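Long-range contacts in autophagy-related protein 9 (Schizosaccharomyces pombe, PDB 7D0I), which scrambles phospholipids between the two leaflets of autophagic membranes as a homotrimer with a central pore, supplying membrane for the growing autophagosome: residues V180-D184 and D389-Q393; W381-F386 and E410-F415. The protein carries 1 engineered substitution. All blocks are in the same frame, centred on the assembly; numbering follows the deposited sequence.

From the N terminus, the chain first enters contact 1 with 180-184, at the start of helix 183-195, the first in the model. It then runs through more than 200 residues, the membrane helices 198-223 and 253-289 among them, before 389-393 returns to close that long loop. Contact 2 closes a much shorter one: 381-386, which includes the last part of helix 373-382, meets 410-415, around the first turn of helix 412-425, with 23 residues between. Because 389-393 belongs to this short connection, the two closures cross. Contact 2 brings the two ends of the 387-409 connection together, and contact 1 ties its 389-393 part to the start of helix 183-195.

Contact 1 (V180-D184 and D389-Q393); sequences VENLD and DEQGQ
Gln391 reaches over to the backbone of Glu181, and its amide makes a hydrogen bond across the contact. The side chain leaves with CG anti to the backbone N (chi1 -158°) and then bends at chi2 (-103°), which carries the amide toward the 180-184 backbone. Gln391 NE2 gives its N-H to Glu181 O at 2.9 Å, with 156° at the hydrogen. The oxygen lies near the plane of the Gln391 amide, whereas the donor is tilted from the carbonyl plane of Glu181. Behind the amide, Gln391 CG passes 3.9 Å from the same Glu181 O. An alanine here would remove this donor, and Glu181 O would probably be left without its mate across the contact. One residue on, Gly392 lies opposite Asp184, their CA atoms 6.6 Å apart. Asp184 points its CB toward the glycine, but its carboxylate is taken up by salt bridges to Arg342 and Arg345; Asp184 OD2 and Gly392 O, both acceptors, form no bond. The 389-393 backbone keeps its own shape: Asp389 N bonds Gln393 O at 2.8 Å, and Gly392 N makes a weak bond to Asp389 O. With helical torsions at Glu390 and Gln391 and a positive phi at Gly392, this is the pattern of a type I turn with a G1 bulge, here set against the N-terminal end of helix 183-195, probably on the cytoplasmic side.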
loop_
_atom_site.group_PDB
_atom_site.type_symbol
_atom_site.label_atom_id
_atom_site.label_comp_id
_atom_site.label_asym_id
_atom_site.label_seq_id
_atom_site.Cartn_x
_atom_site.Cartn_y
_atom_site.Cartn_z
ATOM N N VAL A 180 13.025 -4.402 47.160
ATOM C CA VAL A 180 13.872 -5.389 46.497
ATOM C C VAL A 180 15.325 -4.928 46.492
ATOM O O VAL A 180 16.213 -5.620 47.005
ATOM C CB VAL A 180 13.363 -5.682 45.074
ATOM C CG1 VAL A 180 12.209 -6.659 45.128
ATOM C CG2 VAL A 180 12.926 -4.407 44.376
ATOM N N GLU A 181 15.590 -3.760 45.905
ATOM C CA GLU A 181 16.925 -3.192 45.742
ATOM C C GLU A 181 17.859 -4.106 44.962
ATOM O O GLU A 181 19.065 -3.845 44.892
ATOM C CB GLU A 181 17.554 -2.836 47.097
ATOM C CG GLU A 181 16.676 -1.959 47.985
ATOM C CD GLU A 181 16.520 -0.544 47.459
ATOM O OE1 GLU A 181 17.407 -0.082 46.713
ATOM O OE2 GLU A 181 15.510 0.108 47.795
ATOM N N ASN A 182 17.330 -5.179 44.376
ATOM C CA ASN A 182 18.049 -6.129 43.537
ATOM C C ASN A 182 17.223 -6.433 42.298
ATOM O O ASN A 182 16.954 -7.584 41.962
ATOM C CB ASN A 182 18.377 -7.403 44.305
ATOM C CG ASN A 182 19.398 -8.264 43.592
ATOM O OD1 ASN A 182 19.880 -7.915 42.514
ATOM N ND2 ASN A 182 19.745 -9.393 44.197
ATOM N N LEU A 183 16.783 -5.367 41.623
ATOM C CA LEU A 183 15.775 -5.485 40.575
ATOM C C LEU A 183 16.154 -6.481 39.490
ATOM O O LEU A 183 15.274 -7.129 38.915
ATOM C CB LEU A 183 15.519 -4.113 39.957
ATOM C CG LEU A 183 14.399 -4.044 38.930
ATOM C CD1 LEU A 183 13.115 -4.530 39.545
ATOM C CD2 LEU A 183 14.244 -2.632 38.425
ATOM N N ASP A 184 17.443 -6.624 39.186
ATOM C CA ASP A 184 17.837 -7.510 38.096
ATOM C C ASP A 184 17.486 -8.956 38.406
ATOM O O ASP A 184 16.853 -9.637 37.596
ATOM C CB ASP A 184 19.327 -7.372 37.810
ATOM C CG ASP A 184 19.629 -6.233 36.868
ATOM O OD1 ASP A 184 18.705 -5.451 36.566
ATOM O OD2 ASP A 184 20.789 -6.122 36.422
ATOM N N ASP A 389 28.663 -7.903 40.173
ATOM C CA ASP A 389 28.401 -7.848 41.601
ATOM C C ASP A 389 27.568 -9.042 42.049
ATOM O O ASP A 389 27.015 -9.793 41.244
ATOM C CB ASP A 389 27.648 -6.571 41.963
ATOM C CG ASP A 389 28.550 -5.370 42.073
ATOM O OD1 ASP A 389 29.684 -5.524 42.561
ATOM O OD2 ASP A 389 28.120 -4.265 41.680
ATOM N N GLU A 390 27.481 -9.213 43.367
ATOM C CA GLU A 390 26.425 -10.057 43.906
ATOM C C GLU A 390 25.063 -9.431 43.657
ATOM O O GLU A 390 24.078 -10.145 43.446
ATOM C CB GLU A 390 26.651 -10.308 45.398
ATOM C CG GLU A 390 27.204 -9.112 46.158
ATOM C CD GLU A 390 26.149 -8.076 46.497
ATOM O OE1 GLU A 390 24.948 -8.426 46.503
ATOM O OE2 GLU A 390 26.516 -6.911 46.755
ATOM N N GLN A 391 24.995 -8.100 43.660
ATOM C CA GLN A 391 23.781 -7.390 43.295
ATOM C C GLN A 391 23.519 -7.432 41.796
ATOM O O GLN A 391 22.454 -6.993 41.354
ATOM C CB GLN A 391 23.868 -5.945 43.787
ATOM C CG GLN A 391 22.537 -5.239 43.945
ATOM C CD GLN A 391 22.265 -4.271 42.819
ATOM O OE1 GLN A 391 22.977 -4.256 41.817
ATOM N NE2 GLN A 391 21.233 -3.452 42.979
ATOM N N GLY A 392 24.462 -7.946 41.012
ATOM C CA GLY A 392 24.237 -8.195 39.602
ATOM C C GLY A 392 24.491 -7.009 38.699
ATOM O O GLY A 392 23.620 -6.633 37.911
ATOM N N GLN A 393 25.673 -6.411 38.792
ATOM C CA GLN A 393 26.002 -5.293 37.925
ATOM C C GLN A 393 27.513 -5.175 37.829
ATOM O O GLN A 393 28.235 -5.580 38.740
ATOM C CB GLN A 393 25.385 -3.992 38.438
ATOM C CG GLN A 393 25.173 -2.951 37.362
ATOM C CD GLN A 393 23.887 -2.183 37.558
ATOM O OE1 GLN A 393 23.006 -2.609 38.301
ATOM N NE2 GLN A 393 23.772 -1.042 36.894
#

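Contact 2 (W381-F386 and E410-F415); sequences WCIFNF and ELRRRF
Arg414 projects from the first turn of helix 412-425 into a pocket formed by Trp381, Cys382, Asn385 and Phe386, a knob-into-hole fit. Its CB points toward the other segment; farther out, Arg414 CD lies 3.5 Å from Cys382 O and packs against CB and CG of Phe386. A bend at chi3 (66°) then turns the guanidinium in toward the backbone. Arg414 NE donates to Cys382 O at 2.8 Å, in the carbonyl plane on a lone pair, but the bond is bent, its oxygen tilted from the guanidinium plane. Arg414 CZ stands 4.6 Å from the centroid of the six-membered ring of Trp381, over its face, a cation-pi contact in which the two planes are 27° apart. Phe386 CB lies over the opposite face of the guanidinium, so the flat group is sandwiched. At the tip, Arg414 NH1 lies over the Trp381 face, toward its rim, and bonds Trp381 O at 3.1 Å, straighter at 163° and close to the guanidinium plane, while NH2 comes up beside Phe386 CD1. These two bonds, with the packing on both faces, would fix the rotation of the group. Cys382 CB meets Phe415 CE1 at 3.5 Å, with SG at the edge of that ring, and Leu411 CD1 touches Phe386 CD2 at 3.8 Å. Ile383 and Leu411 also pack on Ile632 of helix 629-638. An arginine stacked on tryptophan and bonded to two successive carbonyls thus ties the last part of helix 373-382 to helix 412-425, with Trp381 also bordering a bound detergent, lauryl maltose neopentyl glycol.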
loop_
_atom_site.group_PDB
_atom_site.type_symbol
_atom_site.label_atom_id
_atom_site.label_comp_id
_atom_site.label_asym_id
_atom_site.label_seq_id
_atom_site.Cartn_x
_atom_site.Cartn_y
_atom_site.Cartn_z
ATOM N N TRP A 381 30.772 -19.164 35.353
ATOM C CA TRP A 381 31.317 -19.164 36.703
ATOM C C TRP A 381 32.644 -18.424 36.797
ATOM O O TRP A 381 32.865 -17.675 37.752
ATOM C CB TRP A 381 31.501 -20.587 37.226
ATOM C CG TRP A 381 31.982 -20.593 38.644
ATOM C CD1 TRP A 381 31.211 -20.571 39.767
ATOM C CD2 TRP A 381 33.344 -20.593 39.095
ATOM N NE1 TRP A 381 32.004 -20.570 40.887
ATOM C CE2 TRP A 381 33.319 -20.580 40.499
ATOM C CE3 TRP A 381 34.581 -20.604 38.446
ATOM C CZ2 TRP A 381 34.481 -20.581 41.267
ATOM C CZ3 TRP A 381 35.731 -20.606 39.210
ATOM C CH2 TRP A 381 35.674 -20.593 40.602
ATOM N N CYS A 382 33.542 -18.624 35.836
ATOM C CA CYS A 382 34.839 -17.966 35.891
ATOM C C CYS A 382 34.708 -16.468 35.680
ATOM O O CYS A 382 35.229 -15.673 36.467
ATOM C CB CYS A 382 35.774 -18.563 34.845
ATOM S SG CYS A 382 36.052 -20.311 35.008
ATOM N N ILE A 383 34.012 -16.064 34.624
ATOM C CA ILE A 383 33.970 -14.669 34.216
ATOM C C ILE A 383 32.836 -13.934 34.911
ATOM O O ILE A 383 33.073 -12.995 35.674
ATOM C CB ILE A 383 33.826 -14.551 32.694
ATOM C CG1 ILE A 383 34.993 -15.236 32.001
ATOM C CG2 ILE A 383 33.761 -13.113 32.290
ATOM C CD1 ILE A 383 34.908 -15.182 30.510
ATOM N N PHE A 384 31.599 -14.352 34.667
ATOM C CA PHE A 384 30.469 -13.535 35.082
ATOM C C PHE A 384 30.236 -13.545 36.586
ATOM O O PHE A 384 29.525 -12.671 37.086
ATOM C CB PHE A 384 29.211 -13.974 34.343
ATOM C CG PHE A 384 29.251 -13.679 32.881
ATOM C CD1 PHE A 384 29.190 -12.388 32.427
ATOM C CD2 PHE A 384 29.359 -14.690 31.963
ATOM C CE1 PHE A 384 29.235 -12.112 31.092
ATOM C CE2 PHE A 384 29.404 -14.413 30.626
ATOM C CZ PHE A 384 29.339 -13.126 30.191
ATOM N N ASN A 385 30.799 -14.500 37.321
ATOM C CA ASN A 385 30.793 -14.390 38.775
ATOM C C ASN A 385 31.883 -13.465 39.278
ATOM O O ASN A 385 31.773 -12.943 40.392
ATOM C CB ASN A 385 30.975 -15.755 39.431
ATOM C CG ASN A 385 29.704 -16.543 39.491
ATOM O OD1 ASN A 385 28.616 -15.980 39.572
ATOM N ND2 ASN A 385 29.822 -17.857 39.450
ATOM N N PHE A 386 32.928 -13.264 38.489
ATOM C CA PHE A 386 34.053 -12.424 38.866
ATOM C C PHE A 386 33.880 -10.996 38.402
ATOM O O PHE A 386 34.397 -10.076 39.036
ATOM C CB PHE A 386 35.332 -13.014 38.277
ATOM C CG PHE A 386 36.543 -12.158 38.451
ATOM C CD1 PHE A 386 37.047 -11.899 39.707
ATOM C CD2 PHE A 386 37.201 -11.651 37.356
ATOM C CE1 PHE A 386 38.167 -11.130 39.863
ATOM C CE2 PHE A 386 38.320 -10.885 37.508
ATOM C CZ PHE A 386 38.805 -10.624 38.762
ATOM N N GLU A 410 43.983 -11.984 38.072
ATOM C CA GLU A 410 43.074 -12.704 38.947
ATOM C C GLU A 410 42.024 -13.472 38.165
ATOM O O GLU A 410 41.235 -14.196 38.774
ATOM C CB GLU A 410 42.386 -11.740 39.913
ATOM C CG GLU A 410 43.337 -11.009 40.839
ATOM C CD GLU A 410 42.618 -10.113 41.825
ATOM O OE1 GLU A 410 41.380 -9.986 41.728
ATOM O OE2 GLU A 410 43.295 -9.537 42.701
ATOM N N LEU A 411 41.992 -13.321 36.844
ATOM C CA LEU A 411 41.080 -14.080 36.005
ATOM C C LEU A 411 41.709 -15.356 35.477
ATOM O O LEU A 411 40.995 -16.333 35.238
ATOM C CB LEU A 411 40.593 -13.220 34.839
ATOM C CG LEU A 411 39.469 -13.784 33.972
ATOM C CD1 LEU A 411 38.331 -14.237 34.837
ATOM C CD2 LEU A 411 38.990 -12.747 32.986
ATOM N N ARG A 412 43.028 -15.382 35.291
ATOM C CA ARG A 412 43.682 -16.637 34.949
ATOM C C ARG A 412 43.701 -17.583 36.138
ATOM O O ARG A 412 43.573 -18.801 35.973
ATOM C CB ARG A 412 45.099 -16.376 34.448
ATOM C CG ARG A 412 45.168 -15.341 33.352
ATOM C CD ARG A 412 46.527 -15.315 32.682
ATOM N NE ARG A 412 46.609 -14.242 31.698
ATOM C CZ ARG A 412 47.571 -14.124 30.790
ATOM N NH1 ARG A 412 48.543 -15.023 30.730
ATOM N NH2 ARG A 412 47.558 -13.111 29.935
ATOM N N ARG A 413 43.840 -17.044 37.346
ATOM C CA ARG A 413 43.778 -17.870 38.540
ATOM C C ARG A 413 42.369 -18.351 38.851
ATOM O O ARG A 413 42.176 -19.021 39.869
ATOM C CB ARG A 413 44.346 -17.108 39.735
ATOM C CG ARG A 413 45.739 -16.555 39.499
ATOM C CD ARG A 413 46.401 -16.094 40.792
ATOM N NE ARG A 413 45.572 -15.166 41.557
ATOM C CZ ARG A 413 44.929 -15.487 42.676
ATOM N NH1 ARG A 413 45.021 -16.716 43.163
ATOM N NH2 ARG A 413 44.199 -14.580 43.309
ATOM N N ARG A 414 41.386 -18.009 38.021
ATOM C CA ARG A 414 40.067 -18.627 38.049
ATOM C C ARG A 414 39.902 -19.671 36.961
ATOM O O ARG A 414 39.324 -20.732 37.206
ATOM C CB ARG A 414 38.976 -17.570 37.892
ATOM C CG ARG A 414 38.981 -16.521 38.964
ATOM C CD ARG A 414 37.884 -15.517 38.732
ATOM N NE ARG A 414 36.562 -16.109 38.868
ATOM C CZ ARG A 414 35.909 -16.202 40.017
ATOM N NH1 ARG A 414 34.710 -16.753 40.061
ATOM N NH2 ARG A 414 36.462 -15.746 41.127
ATOM N N PHE A 415 40.392 -19.377 35.756
ATOM C CA PHE A 415 40.397 -20.374 34.697
ATOM C C PHE A 415 41.163 -21.616 35.120
ATOM O O PHE A 415 40.754 -22.739 34.809
ATOM C CB PHE A 415 41.002 -19.785 33.426
ATOM C CG PHE A 415 40.109 -18.813 32.717
ATOM C CD1 PHE A 415 38.737 -18.932 32.790
ATOM C CD2 PHE A 415 40.641 -17.782 31.973
ATOM C CE1 PHE A 415 37.921 -18.043 32.132
ATOM C CE2 PHE A 415 39.828 -16.893 31.320
ATOM C CZ PHE A 415 38.470 -17.022 31.399
#